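Local atomic coordinates of thiol transferase (Phanerochaete chrysosporium, PDB entry 4F0B), a protein that probably uses glutathione in thiol-transfer chemistry as a Ure2p-type glutathione transferase, and binds oxidized glutathione disulfide in its pocket. Residues E208-E211 and A215-A218. Residues are numbered along the deposited sequence; the frame is centred on the assembly and turned at random.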
ATOM      1  N   GLU A 208      14.445   7.028 -17.270  1.00  9.16           N
ATOM      2  CA  GLU A 208      15.396   6.712 -18.330  1.00  9.04           C
ATOM      3  C   GLU A 208      16.571   5.873 -17.816  1.00 10.50           C
ATOM      4  O   GLU A 208      16.976   4.881 -18.486  1.00 11.66           O
ATOM      5  CB  GLU A 208      15.861   8.001 -18.970  1.00 11.52           C
ATOM      6  CG  GLU A 208      14.753   8.634 -19.796  1.00 19.88           C
ATOM      7  CD  GLU A 208      15.076  10.024 -20.330  1.00 28.84           C
ATOM      8  OE1 GLU A 208      16.100  10.610 -19.924  1.00 31.42           O
ATOM      9  OE2 GLU A 208      14.272  10.529 -21.151  1.00 28.50           O
ATOM     10  N   ARG A 209      17.112   6.213 -16.643  1.00  8.76           N
ATOM     11  CA  ARG A 209      18.275   5.451 -16.177  1.00  8.77           C
ATOM     12  C   ARG A 209      17.908   4.038 -15.749  1.00  9.21           C
ATOM     13  O   ARG A 209      18.759   3.127 -15.804  1.00 11.34           O
ATOM     14  CB  ARG A 209      19.099   6.197 -15.108  1.00 10.76           C
ATOM     15  CG  ARG A 209      18.471   6.323 -13.729  1.00  9.70           C
ATOM     16  CD  ARG A 209      19.424   7.033 -12.705  1.00  9.71           C
ATOM     17  NE  ARG A 209      19.714   8.398 -13.152  1.00  9.78           N
ATOM     18  CZ  ARG A 209      19.003   9.477 -12.811  1.00  8.15           C
ATOM     19  NH1 ARG A 209      19.325  10.661 -13.334  1.00 12.56           N
ATOM     20  NH2 ARG A 209      18.006   9.420 -11.932  1.00  8.11           N
ATOM     21  N   ILE A 210      16.669   3.823 -15.318  1.00  7.29           N
ATOM     22  CA  ILE A 210      16.215   2.496 -14.932  1.00  7.46           C
ATOM     23  C   ILE A 210      15.862   1.685 -16.182  1.00  8.35           C
ATOM     24  O   ILE A 210      16.209   0.497 -16.291  1.00  8.37           O
ATOM     25  CB  ILE A 210      15.039   2.573 -13.953  1.00  6.76           C
ATOM     26  CG1 ILE A 210      15.522   3.180 -12.612  1.00  7.28           C
ATOM     27  CG2 ILE A 210      14.452   1.170 -13.685  1.00  7.08           C
ATOM     28  CD1 ILE A 210      14.433   3.601 -11.668  1.00  8.32           C
ATOM     29  N   GLU A 211      15.193   2.329 -17.139  1.00  9.38           N
ATOM     30  CA  GLU A 211      14.790   1.627 -18.369  1.00 10.67           C
ATOM     31  C   GLU A 211      15.992   1.005 -19.093  1.00 10.24           C
ATOM     32  O   GLU A 211      15.862  -0.064 -19.700  1.00 13.02           O
ATOM     33  CB  GLU A 211      13.991   2.594 -19.296  1.00 10.53           C
ATOM     34  CG  GLU A 211      13.375   1.975 -20.555  1.00 13.11           C
ATOM     35  CD  GLU A 211      12.027   1.279 -20.347  1.00 13.87           C
ATOM     36  OE1 GLU A 211      11.240   1.670 -19.462  1.00 13.85           O
ATOM     37  OE2 GLU A 211      11.725   0.364 -21.147  1.00 14.62           O
ATOM     38  N   ALA A 215      18.666  -5.874 -16.789  1.00 10.21           N
ATOM     39  CA  ALA A 215      17.781  -6.704 -15.978  1.00  9.96           C
ATOM     40  C   ALA A 215      16.341  -6.206 -16.032  1.00 10.54           C
ATOM     41  O   ALA A 215      15.403  -7.010 -15.969  1.00  9.94           O
ATOM     42  CB  ALA A 215      18.276  -6.781 -14.545  1.00 11.51           C
ATOM     43  N   VAL A 216      16.169  -4.883 -16.123  1.00  9.22           N
ATOM     44  CA  VAL A 216      14.847  -4.311 -16.259  1.00  7.77           C
ATOM     45  C   VAL A 216      14.197  -4.778 -17.564  1.00 10.44           C
ATOM     46  O   VAL A 216      13.040  -5.251 -17.562  1.00  8.63           O
ATOM     47  CB  VAL A 216      14.933  -2.785 -16.166  1.00  7.49           C
ATOM     48  CG1 VAL A 216      13.611  -2.142 -16.570  1.00  7.47           C
ATOM     49  CG2 VAL A 216      15.246  -2.371 -14.731  1.00  8.67           C
ATOM     50  N   GLN A 217      14.940  -4.695 -18.680  1.00  8.98           N
ATOM     51  CA  GLN A 217      14.389  -5.147 -19.956  1.00  9.36           C
ATOM     52  C   GLN A 217      14.064  -6.651 -19.888  1.00 10.65           C
ATOM     53  O   GLN A 217      13.000  -7.068 -20.369  1.00 11.32           O
ATOM     54  CB  GLN A 217      15.369  -4.840 -21.110  1.00 10.09           C
ATOM     55  CG  GLN A 217      15.503  -3.310 -21.288  1.00  9.95           C
ATOM     56  CD  GLN A 217      14.144  -2.681 -21.603  1.00 16.06           C
ATOM     57  OE1 GLN A 217      13.402  -3.185 -22.465  1.00 18.65           O
ATOM     58  NE2 GLN A 217      13.798  -1.600 -20.900  1.00 14.78           N
ATOM     59  N   ALA A 218      14.953  -7.456 -19.286  1.00 10.14           N
ATOM     60  CA  ALA A 218      14.686  -8.895 -19.180  1.00 10.49           C
ATOM     61  C   ALA A 218      13.430  -9.160 -18.349  1.00 11.09           C
ATOM     62  O   ALA A 218      12.618 -10.015 -18.713  1.00 11.38           O
ATOM     63  CB  ALA A 218      15.881  -9.627 -18.593  1.00 11.74           C
TER
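Q217 reaches back to E211 across the short link between helix 201-211 and helix 214-222, two consecutive helices joined by a short turn near the end of the helical C-terminal domain of the glutathione transferase fold. Its amide nitrogen NE2 serves two acceptors of the same residue. One is the backbone: Q217 NE2 lies 2.8 Å from E211 O, in the carbonyl plane and on a lone pair, with an N-H...O angle of 151°. This meets the carbonyl of the last residue of helix 201-211. The other is the carboxylate: Q217 NE2 donates to E211 OE2 at 2.9 Å. E211 OE2 lies close to the amide plane of Q217, whereas NE2 sits above the carboxylate plane, the two planes being 50° apart. E211 OE2 also forms a salt bridge with R188 NH2, and E211 OE1 is satisfied by a hydrogen bond outside the two segments, so both carboxylate oxygens have partners and the negative charge is probably stabilised by R188 and the amide together. With CG anti to the backbone N (chi1 -174°), the E211 chain bends at chi2 and brings its carboxylate round to the amide. A leucine in place of Q217 would probably leave E211 O without this side-chain donor and take one of the holds off E211 OE2, which R188 would still pair.

Beside this polar grip, V216 points toward helix 201-211. Its methyl CG2 meets I210 CG2, the isoleucine branch facing the valine, at 3.8 Å. F184 of helix 178-187 and Y176 touch both residues, and V216 also packs on I24 of helix 20-33, in the thioredoxin-like N-terminal domain, thus joining the two domains. The same V216 CG2 lies 3.4 Å from the carbonyl oxygen I210 O.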